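Local coordinates for effector protein B, substrate of the Dot/Icm secretion system (Legionella drancourtii, PDB 4JVS) that probably acts as a GTPase-activating protein that speeds GTP hydrolysis by a host small GTPase, as LepB does for Rab1, at residues 26-31 against 56-61; 93-98 against 139-144; 237-242 against 270-275. All coordinates share one frame; numbering follows the deposited sequence.

Interaction 1: residues 26-31 against 56-61; sequences LQMEQE and EEVNFG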
loop_
_atom_site.group_PDB
_atom_site.type_symbol
_atom_site.label_atom_id
_atom_site.label_comp_id
_atom_site.label_asym_id
_atom_site.label_seq_id
_atom_site.Cartn_x
_atom_site.Cartn_y
_atom_site.Cartn_z
ATOM N N LEU A 26 -27.035 2.728 -2.387
ATOM C CA LEU A 26 -26.129 3.175 -1.341
ATOM C C LEU A 26 -26.034 4.690 -1.355
ATOM O O LEU A 26 -25.699 5.289 -2.379
ATOM C CB LEU A 26 -24.743 2.572 -1.529
ATOM C CG LEU A 26 -24.693 1.056 -1.640
ATOM C CD1 LEU A 26 -23.259 0.630 -1.805
ATOM C CD2 LEU A 26 -25.342 0.391 -0.429
ATOM N N GLN A 27 -26.329 5.301 -0.213
ATOM C CA GLN A 27 -26.290 6.752 -0.087
ATOM C C GLN A 27 -25.405 7.207 1.064
ATOM O O GLN A 27 -25.295 6.516 2.083
ATOM C CB GLN A 27 -27.703 7.314 0.086
ATOM C CG GLN A 27 -28.374 7.691 -1.225
ATOM C CD GLN A 27 -29.669 8.442 -1.014
ATOM O OE1 GLN A 27 -30.589 7.942 -0.356
ATOM N NE2 GLN A 27 -29.750 9.652 -1.564
ATOM N N MET A 28 -24.799 8.371 0.935
ATOM C CA MET A 28 -23.905 8.851 1.958
ATOM C C MET A 28 -24.508 9.952 2.772
ATOM O O MET A 28 -25.009 10.916 2.268
ATOM C CB MET A 28 -22.614 9.299 1.367
ATOM C CG MET A 28 -21.866 8.186 0.708
ATOM S SD MET A 28 -20.169 8.624 0.525
ATOM C CE MET A 28 -19.780 9.276 2.125
ATOM N N GLU A 29 -24.439 9.753 4.069
ATOM C CA GLU A 29 -25.282 10.399 5.032
ATOM C C GLU A 29 -24.933 11.822 5.390
ATOM O O GLU A 29 -23.870 12.326 5.077
ATOM C CB GLU A 29 -25.413 9.550 6.284
ATOM C CG GLU A 29 -24.805 8.171 6.183
ATOM C CD GLU A 29 -25.705 7.109 6.750
ATOM O OE1 GLU A 29 -25.698 6.898 7.963
ATOM O OE2 GLU A 29 -26.427 6.488 5.974
ATOM N N GLN A 30 -25.862 12.464 6.073
ATOM C CA GLN A 30 -25.820 13.888 6.220
ATOM C C GLN A 30 -24.546 14.320 6.892
ATOM O O GLN A 30 -23.918 15.263 6.461
ATOM C CB GLN A 30 -27.021 14.337 7.054
ATOM C CG GLN A 30 -26.863 14.167 8.558
ATOM C CD GLN A 30 -27.537 15.278 9.349
ATOM O OE1 GLN A 30 -26.901 16.234 9.769
ATOM N NE2 GLN A 30 -28.830 15.144 9.555
ATOM N N GLU A 31 -24.156 13.666 7.964
ATOM C CA GLU A 31 -22.812 13.827 8.433
ATOM C C GLU A 31 -22.424 12.590 9.168
ATOM O O GLU A 31 -21.546 12.621 9.990
ATOM C CB GLU A 31 -22.644 15.105 9.254
ATOM C CG GLU A 31 -21.389 15.173 10.127
ATOM C CD GLU A 31 -20.173 15.747 9.427
ATOM O OE1 GLU A 31 -20.100 15.673 8.189
ATOM O OE2 GLU A 31 -19.275 16.253 10.111
ATOM N N GLU A 56 -23.947 4.239 -7.779
ATOM C CA GLU A 56 -23.843 5.415 -8.647
ATOM C C GLU A 56 -23.743 6.723 -7.853
ATOM O O GLU A 56 -23.046 7.652 -8.256
ATOM C CB GLU A 56 -25.044 5.472 -9.605
ATOM C CG GLU A 56 -25.859 4.161 -9.699
ATOM C CD GLU A 56 -25.107 3.025 -10.403
ATOM O OE1 GLU A 56 -25.369 1.841 -10.086
ATOM O OE2 GLU A 56 -24.255 3.316 -11.276
ATOM N N GLU A 57 -24.435 6.794 -6.721
ATOM C CA GLU A 57 -24.475 8.026 -5.938
ATOM C C GLU A 57 -23.428 8.068 -4.822
ATOM O O GLU A 57 -23.432 8.978 -3.978
ATOM C CB GLU A 57 -25.886 8.277 -5.403
ATOM C CG GLU A 57 -26.916 8.353 -6.519
ATOM C CD GLU A 57 -28.202 9.041 -6.105
ATOM O OE1 GLU A 57 -29.213 8.867 -6.827
ATOM O OE2 GLU A 57 -28.196 9.752 -5.071
ATOM N N VAL A 58 -22.526 7.090 -4.839
ATOM C CA VAL A 58 -21.430 7.034 -3.884
ATOM C C VAL A 58 -20.251 7.883 -4.384
ATOM O O VAL A 58 -19.741 7.673 -5.481
ATOM C CB VAL A 58 -20.990 5.563 -3.608
ATOM C CG1 VAL A 58 -19.819 5.503 -2.637
ATOM C CG2 VAL A 58 -22.150 4.758 -3.058
ATOM N N ASN A 59 -19.838 8.853 -3.577
ATOM C CA ASN A 59 -18.651 9.637 -3.872
ATOM C C ASN A 59 -17.440 9.052 -3.160
ATOM O O ASN A 59 -17.274 9.229 -1.952
ATOM C CB ASN A 59 -18.857 11.090 -3.452
ATOM C CG ASN A 59 -17.669 11.977 -3.789
ATOM O OD1 ASN A 59 -16.527 11.528 -3.869
ATOM N ND2 ASN A 59 -17.935 13.258 -3.970
ATOM N N PHE A 60 -16.576 8.393 -3.924
ATOM C CA PHE A 60 -15.459 7.663 -3.346
ATOM C C PHE A 60 -14.462 8.536 -2.581
ATOM O O PHE A 60 -13.953 8.118 -1.538
ATOM C CB PHE A 60 -14.793 6.770 -4.390
ATOM C CG PHE A 60 -15.618 5.575 -4.749
ATOM C CD1 PHE A 60 -15.710 4.503 -3.886
ATOM C CD2 PHE A 60 -16.331 5.535 -5.924
ATOM C CE1 PHE A 60 -16.487 3.401 -4.208
ATOM C CE2 PHE A 60 -17.105 4.444 -6.245
ATOM C CZ PHE A 60 -17.189 3.381 -5.386
ATOM N N GLY A 61 -14.221 9.749 -3.074
ATOM C CA GLY A 61 -13.459 10.748 -2.337
ATOM C C GLY A 61 -14.054 11.087 -0.972
ATOM O O GLY A 61 -13.329 11.181 0.026
#
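Val-58 and Leu-26 carry the apolar part of this contact, and it is one branch of the valine that does the touching. Its CG1 lies anti to the backbone N (chi1 179°), which sets CG2 beside that N and brings it to Leu-26. There CG2 lies 3.7 Å from Leu-26 CB and equally far from Leu-26 O, so the methyl rests against both the root of the leucine side chain and its backbone. The leucine itself runs on to Trp-41 and to Leu-174 of helix 156-177. The other branch of Val-58 looks elsewhere: CG1 is 4.5 Å from Met-28 SD and also lies over one face of the Phe-60 ring, toward its rim. Met-28 reaches across with an end that bends at chi3 (46°), and its sulfur comes 3.9 Å from the backbone O of Asn-59, a van der Waals approach. Toward solvent, Gln-27 and Glu-57 run side by side and point the same way. Their amide and carboxylate planes stand nearly perpendicular, 88° apart, and Gln-27 NE2 stays 3.8 Å from Glu-57 OE2, a loose polar pairing. No hydrogen bond joins the two segments; on the 26-31 side, Gln-27 O accepts from Trp-41 NE1 and Leu-26 pairs with the backbone of Arg-54. Asn-59 adds a helix cap, its OD1 accepting from the backbone N of Gln-62. This is a loop laid against the lead-in to a helix: residues 26-28, in the loop before helix 34-45, pack on residues 57-59, which lead into helix 60-80 and end in its N-cap, Asn-59, in the largely helical N-terminal subdomain of a LepB-type GAP domain.

Interaction 2: residues 93-98 against 139-144; sequences NFFTAF and APYEAP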
loop_
_atom_site.group_PDB
_atom_site.type_symbol
_atom_site.label_atom_id
_atom_site.label_comp_id
_atom_site.label_asym_id
_atom_site.label_seq_id
_atom_site.Cartn_x
_atom_site.Cartn_y
_atom_site.Cartn_z
ATOM N N ASN A 93 9.268 3.446 18.873
ATOM C CA ASN A 93 8.097 2.586 18.806
ATOM C C ASN A 93 8.518 1.140 18.964
ATOM O O ASN A 93 9.709 0.829 18.983
ATOM C CB ASN A 93 7.344 2.762 17.488
ATOM C CG ASN A 93 8.246 2.642 16.278
ATOM O OD1 ASN A 93 8.758 1.570 15.968
ATOM N ND2 ASN A 93 8.437 3.749 15.580
ATOM N N PHE A 94 7.542 0.248 19.055
ATOM C CA PHE A 94 7.870 -1.132 19.334
ATOM C C PHE A 94 8.257 -1.953 18.104
ATOM O O PHE A 94 8.394 -3.179 18.196
ATOM C CB PHE A 94 6.783 -1.808 20.180
ATOM C CG PHE A 94 5.377 -1.678 19.636
ATOM C CD1 PHE A 94 5.069 -2.042 18.328
ATOM C CD2 PHE A 94 4.346 -1.251 20.466
ATOM C CE1 PHE A 94 3.760 -1.942 17.846
ATOM C CE2 PHE A 94 3.034 -1.154 19.996
ATOM C CZ PHE A 94 2.737 -1.506 18.685
ATOM N N PHE A 95 8.448 -1.283 16.964
ATOM C CA PHE A 95 8.820 -1.972 15.717
ATOM C C PHE A 95 10.321 -2.168 15.575
ATOM O O PHE A 95 10.768 -2.948 14.736
ATOM C CB PHE A 95 8.313 -1.217 14.489
ATOM C CG PHE A 95 6.821 -1.141 14.393
ATOM C CD1 PHE A 95 6.079 -2.251 14.034
ATOM C CD2 PHE A 95 6.161 0.043 14.652
ATOM C CE1 PHE A 95 4.710 -2.179 13.940
ATOM C CE2 PHE A 95 4.795 0.119 14.554
ATOM C CZ PHE A 95 4.067 -0.991 14.199
ATOM N N THR A 96 11.078 -1.446 16.400
ATOM C CA THR A 96 12.545 -1.409 16.355
ATOM C C THR A 96 13.207 -2.797 16.310
ATOM O O THR A 96 14.188 -3.009 15.585
ATOM C CB THR A 96 13.102 -0.534 17.519
ATOM O OG1 THR A 96 13.048 0.847 17.136
ATOM C CG2 THR A 96 14.543 -0.905 17.886
ATOM N N ALA A 97 12.639 -3.740 17.058
ATOM C CA ALA A 97 13.115 -5.122 17.076
ATOM C C ALA A 97 13.057 -5.814 15.705
ATOM O O ALA A 97 13.722 -6.829 15.483
ATOM C CB ALA A 97 12.329 -5.922 18.094
ATOM N N PHE A 98 12.229 -5.306 14.823
ATOM C CA PHE A 98 12.035 -5.900 13.534
ATOM C C PHE A 98 12.658 -5.104 12.424
ATOM O O PHE A 98 12.284 -5.256 11.310
ATOM C CB PHE A 98 10.560 -5.983 13.254
ATOM C CG PHE A 98 9.805 -6.809 14.219
ATOM C CD1 PHE A 98 9.853 -8.156 14.153
ATOM C CD2 PHE A 98 9.028 -6.247 15.163
ATOM C CE1 PHE A 98 9.191 -8.908 15.001
ATOM C CE2 PHE A 98 8.361 -7.018 16.002
ATOM C CZ PHE A 98 8.453 -8.355 15.916
ATOM N N ALA A 139 6.853 3.244 3.082
ATOM C CA ALA A 139 7.631 2.025 2.888
ATOM C C ALA A 139 8.542 1.570 4.045
ATOM O O ALA A 139 8.754 0.365 4.220
ATOM C CB ALA A 139 8.427 2.120 1.587
ATOM N N PRO A 140 9.105 2.513 4.832
ATOM C CA PRO A 140 10.040 1.970 5.819
ATOM C C PRO A 140 9.386 1.181 6.947
ATOM O O PRO A 140 10.116 0.524 7.699
ATOM C CB PRO A 140 10.729 3.225 6.372
ATOM C CG PRO A 140 10.577 4.249 5.289
ATOM C CD PRO A 140 9.221 3.982 4.738
ATOM N N TYR A 141 8.057 1.229 7.064
ATOM C CA TYR A 141 7.384 0.496 8.136
ATOM C C TYR A 141 6.512 -0.674 7.682
ATOM O O TYR A 141 5.965 -1.388 8.515
ATOM C CB TYR A 141 6.611 1.442 9.059
ATOM C CG TYR A 141 7.484 2.069 10.121
ATOM C CD1 TYR A 141 7.775 1.392 11.302
ATOM C CD2 TYR A 141 8.034 3.331 9.938
ATOM C CE1 TYR A 141 8.588 1.959 12.280
ATOM C CE2 TYR A 141 8.848 3.914 10.907
ATOM C CZ TYR A 141 9.120 3.224 12.074
ATOM O OH TYR A 141 9.930 3.807 13.025
ATOM N N GLU A 142 6.414 -0.885 6.371
ATOM C CA GLU A 142 5.635 -1.997 5.812
ATOM C C GLU A 142 6.118 -3.378 6.247
ATOM O O GLU A 142 5.313 -4.256 6.554
ATOM C CB GLU A 142 5.623 -1.935 4.289
ATOM C CG GLU A 142 4.875 -0.754 3.710
ATOM C CD GLU A 142 3.357 -0.925 3.737
ATOM O OE1 GLU A 142 2.867 -1.874 4.400
ATOM O OE2 GLU A 142 2.658 -0.098 3.089
ATOM N N ALA A 143 7.431 -3.580 6.248
ATOM C CA ALA A 143 8.000 -4.862 6.663
ATOM C C ALA A 143 7.997 -5.049 8.182
ATOM O O ALA A 143 7.562 -6.096 8.662
ATOM C CB ALA A 143 9.401 -5.068 6.077
ATOM N N PRO A 144 8.478 -4.048 8.948
ATOM C CA PRO A 144 8.364 -4.222 10.401
ATOM C C PRO A 144 6.917 -4.418 10.836
ATOM O O PRO A 144 6.653 -5.247 11.705
ATOM C CB PRO A 144 8.899 -2.903 10.947
ATOM C CG PRO A 144 9.868 -2.456 9.916
ATOM C CD PRO A 144 9.237 -2.828 8.613
#
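An Asx turn at Asn-93 meets the chain through Tyr-141, near the start of helix 142-151. Asn-93 ND2 donates to Tyr-141 OH at 3.0 Å, nearly straight at 172°, with the hydroxyl lying in the amide plane. ND2 is also bonded to Tyr-116 O, and the same hydroxyl to Ile-113 O, so these buried polar ends have partners beyond the contact. With chi1 at 51°, Asn-93 CG sits between its own N and carbonyl carbon, which turns OD1 back to accept from Phe-95 N on a lone pair in the carbonyl plane. Both ends of the amide are therefore held, which fixes its rotation. The Asx turn overlaps a type I beta turn from Asn-93 to Thr-96, which delivers Phe-95 to the tyrosine. There the edge of Tyr-141 is directed at the face of Phe-95 in an offset edge-to-face pair, centroids 5.7 Å apart and planes at 68°. Pro-144, in the first helical turn where no backbone N-H is needed, fills in beside it: its CB is 4.0 Å from Phe-95 CB and 4.2 Å from Phe-98 CB. Trp-157 and His-151 make edge-to-face pairs with Phe-95 and Phe-98 respectively. The Tyr-141 side chain is about 12 Å from the bound aluminum fluoride, and outside this contact neighbouring Glu-142 pairs through OE1 with a basic side chain of another protein chain.

Interaction 3: residues 237-242 against 270-275; sequences TLNAMS and DSLWQE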
loop_
_atom_site.group_PDB
_atom_site.type_symbol
_atom_site.label_atom_id
_atom_site.label_comp_id
_atom_site.label_asym_id
_atom_site.label_seq_id
_atom_site.Cartn_x
_atom_site.Cartn_y
_atom_site.Cartn_z
ATOM N N THR A 237 20.918 12.431 19.264
ATOM C CA THR A 237 20.345 11.451 18.363
ATOM C C THR A 237 20.040 12.063 17.046
ATOM O O THR A 237 20.094 11.448 16.020
ATOM C CB THR A 237 19.062 10.845 18.897
ATOM O OG1 THR A 237 19.365 10.027 20.020
ATOM C CG2 THR A 237 18.448 10.001 17.843
ATOM N N LEU A 238 19.629 13.296 17.129
ATOM C CA LEU A 238 19.186 14.067 15.976
ATOM C C LEU A 238 20.347 14.544 15.093
ATOM O O LEU A 238 20.183 14.701 13.889
ATOM C CB LEU A 238 18.340 15.249 16.450
ATOM C CG LEU A 238 17.500 16.042 15.452
ATOM C CD1 LEU A 238 16.475 15.167 14.754
ATOM C CD2 LEU A 238 16.814 17.184 16.187
ATOM N N ASN A 239 21.520 14.768 15.689
ATOM C CA ASN A 239 22.706 15.179 14.927
ATOM C C ASN A 239 23.404 14.000 14.271
ATOM O O ASN A 239 24.380 14.172 13.541
ATOM C CB ASN A 239 23.699 15.946 15.803
ATOM C CG ASN A 239 23.176 17.307 16.227
ATOM O OD1 ASN A 239 23.006 17.571 17.418
ATOM N ND2 ASN A 239 22.921 18.181 15.256
ATOM N N ALA A 240 22.889 12.806 14.539
ATOM C CA ALA A 240 23.400 11.582 13.937
ATOM C C ALA A 240 22.595 11.202 12.688
ATOM O O ALA A 240 22.968 10.304 11.928
ATOM C CB ALA A 240 23.381 10.439 14.957
ATOM N N MET A 241 21.480 11.891 12.481
ATOM C CA MET A 241 20.580 11.557 11.386
ATOM C C MET A 241 21.100 11.983 10.013
ATOM O O MET A 241 21.840 12.957 9.891
ATOM C CB MET A 241 19.200 12.149 11.659
ATOM C CG MET A 241 18.599 11.622 12.940
ATOM S SD MET A 241 16.812 11.739 12.954
ATOM C CE MET A 241 16.400 10.237 13.852
ATOM N N SER A 242 20.719 11.238 8.981
ATOM C CA SER A 242 21.036 11.620 7.613
ATOM C C SER A 242 20.146 12.772 7.195
ATOM O O SER A 242 19.201 13.118 7.899
ATOM C CB SER A 242 20.799 10.450 6.660
ATOM O OG SER A 242 19.416 10.330 6.352
ATOM N N ASP A 270 21.488 25.109 11.326
ATOM C CA ASP A 270 22.662 25.508 10.574
ATOM C C ASP A 270 23.396 24.352 9.965
ATOM O O ASP A 270 23.559 24.296 8.765
ATOM C CB ASP A 270 23.624 26.275 11.464
ATOM C CG ASP A 270 23.843 27.689 11.010
ATOM O OD1 ASP A 270 22.971 28.251 10.355
ATOM O OD2 ASP A 270 24.881 28.260 11.325
ATOM N N SER A 271 23.914 23.478 10.808
ATOM C CA SER A 271 24.442 22.184 10.428
ATOM C C SER A 271 23.433 21.150 10.021
ATOM O O SER A 271 23.598 20.484 9.037
ATOM C CB SER A 271 25.295 21.635 11.543
ATOM O OG SER A 271 24.629 20.601 12.199
ATOM N N LEU A 272 22.377 21.036 10.795
ATOM C CA LEU A 272 21.225 20.189 10.481
ATOM C C LEU A 272 20.499 20.671 9.228
ATOM O O LEU A 272 20.104 19.870 8.392
ATOM C CB LEU A 272 20.240 20.117 11.647
ATOM C CG LEU A 272 20.659 19.308 12.869
ATOM C CD1 LEU A 272 19.560 19.366 13.922
ATOM C CD2 LEU A 272 20.975 17.869 12.484
ATOM N N TRP A 273 20.340 21.982 9.103
ATOM C CA TRP A 273 19.690 22.570 7.941
ATOM C C TRP A 273 20.428 22.282 6.638
ATOM O O TRP A 273 19.808 22.093 5.590
ATOM C CB TRP A 273 19.556 24.078 8.110
ATOM C CG TRP A 273 19.237 24.752 6.829
ATOM C CD1 TRP A 273 20.051 25.568 6.106
ATOM C CD2 TRP A 273 18.013 24.640 6.094
ATOM N NE1 TRP A 273 19.403 25.992 4.968
ATOM C CE2 TRP A 273 18.158 25.435 4.935
ATOM C CE3 TRP A 273 16.813 23.960 6.305
ATOM C CZ2 TRP A 273 17.139 25.558 3.994
ATOM C CZ3 TRP A 273 15.806 24.088 5.372
ATOM C CH2 TRP A 273 15.976 24.881 4.229
ATOM N N GLN A 274 21.735 22.179 6.712
ATOM C CA GLN A 274 22.534 21.870 5.562
ATOM C C GLN A 274 22.204 20.527 5.019
ATOM O O GLN A 274 22.095 20.342 3.843
ATOM C CB GLN A 274 23.962 21.801 6.009
ATOM C CG GLN A 274 24.887 22.735 5.282
ATOM C CD GLN A 274 26.233 22.749 5.918
ATOM O OE1 GLN A 274 26.551 21.887 6.712
ATOM N NE2 GLN A 274 27.033 23.729 5.579
ATOM N N GLU A 275 22.074 19.566 5.901
ATOM C CA GLU A 275 21.684 18.250 5.503
ATOM C C GLU A 275 20.295 18.218 4.987
ATOM O O GLU A 275 20.002 17.489 4.082
ATOM C CB GLU A 275 21.834 17.297 6.644
ATOM C CG GLU A 275 23.137 17.479 7.362
ATOM C CD GLU A 275 24.047 16.318 7.178
ATOM O OE1 GLU A 275 23.740 15.242 7.675
ATOM O OE2 GLU A 275 25.082 16.484 6.538
#
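Leu-272 of helix 271-280 gives the largest share of this contact, packing against Leu-238 and Asn-239 where helix 235-238 runs out. The apolar packing is leucine on leucine. Their side chains cross at about a right angle, with Leu-272 CD1 4.2 Å from Leu-238 CD2, while Leu-272 CD2 lies 3.6 Å from the backbone O of Leu-238. The Asn-239 side chain also crosses Leu-272 at about a right angle.

Polar atoms add proximity but no hydrogen bond between the segments. Glu-275 bends at chi2 (-112°), leaving its OE1 3.7 Å from Met-241 O; both are acceptors, so the approach is no bond. Ser-242 touches Glu-275 with its backbone and turns its hydroxyl to other work: as N-cap of helix 243-253 it is bonded to Gln-245 N, and also to Lys-104 O.

Helix 243-253 touches both segments, its Leu-246 meeting Leu-238, Leu-272 and Glu-275. Helix 261-267 packs on Leu-238 through Leu-262, Arg-265 and Ile-266, placing the contact among the short helices of the C-terminal subdomain.

Interaction 2 is the buried one, whereas interactions 1 and 3 are partly buried and edged by exposed polar side chains. Interactions 1 and 2 belong to the N-terminal subdomain but lie on opposite sides of the chain's centre, their own centres 35 Å apart; interaction 3 belongs to the C-terminal subdomain, about 9 Å from interaction 2 at the nearest atoms. None of them shares a helix with another, though each involves the beginning or end of one. Chemistry follows place: the buried contact joins its segments by a hydrogen bond and aromatic packing, while the outer two rely on aliphatic contacts without cross-segment hydrogen bonds, beside an N-capped helix start.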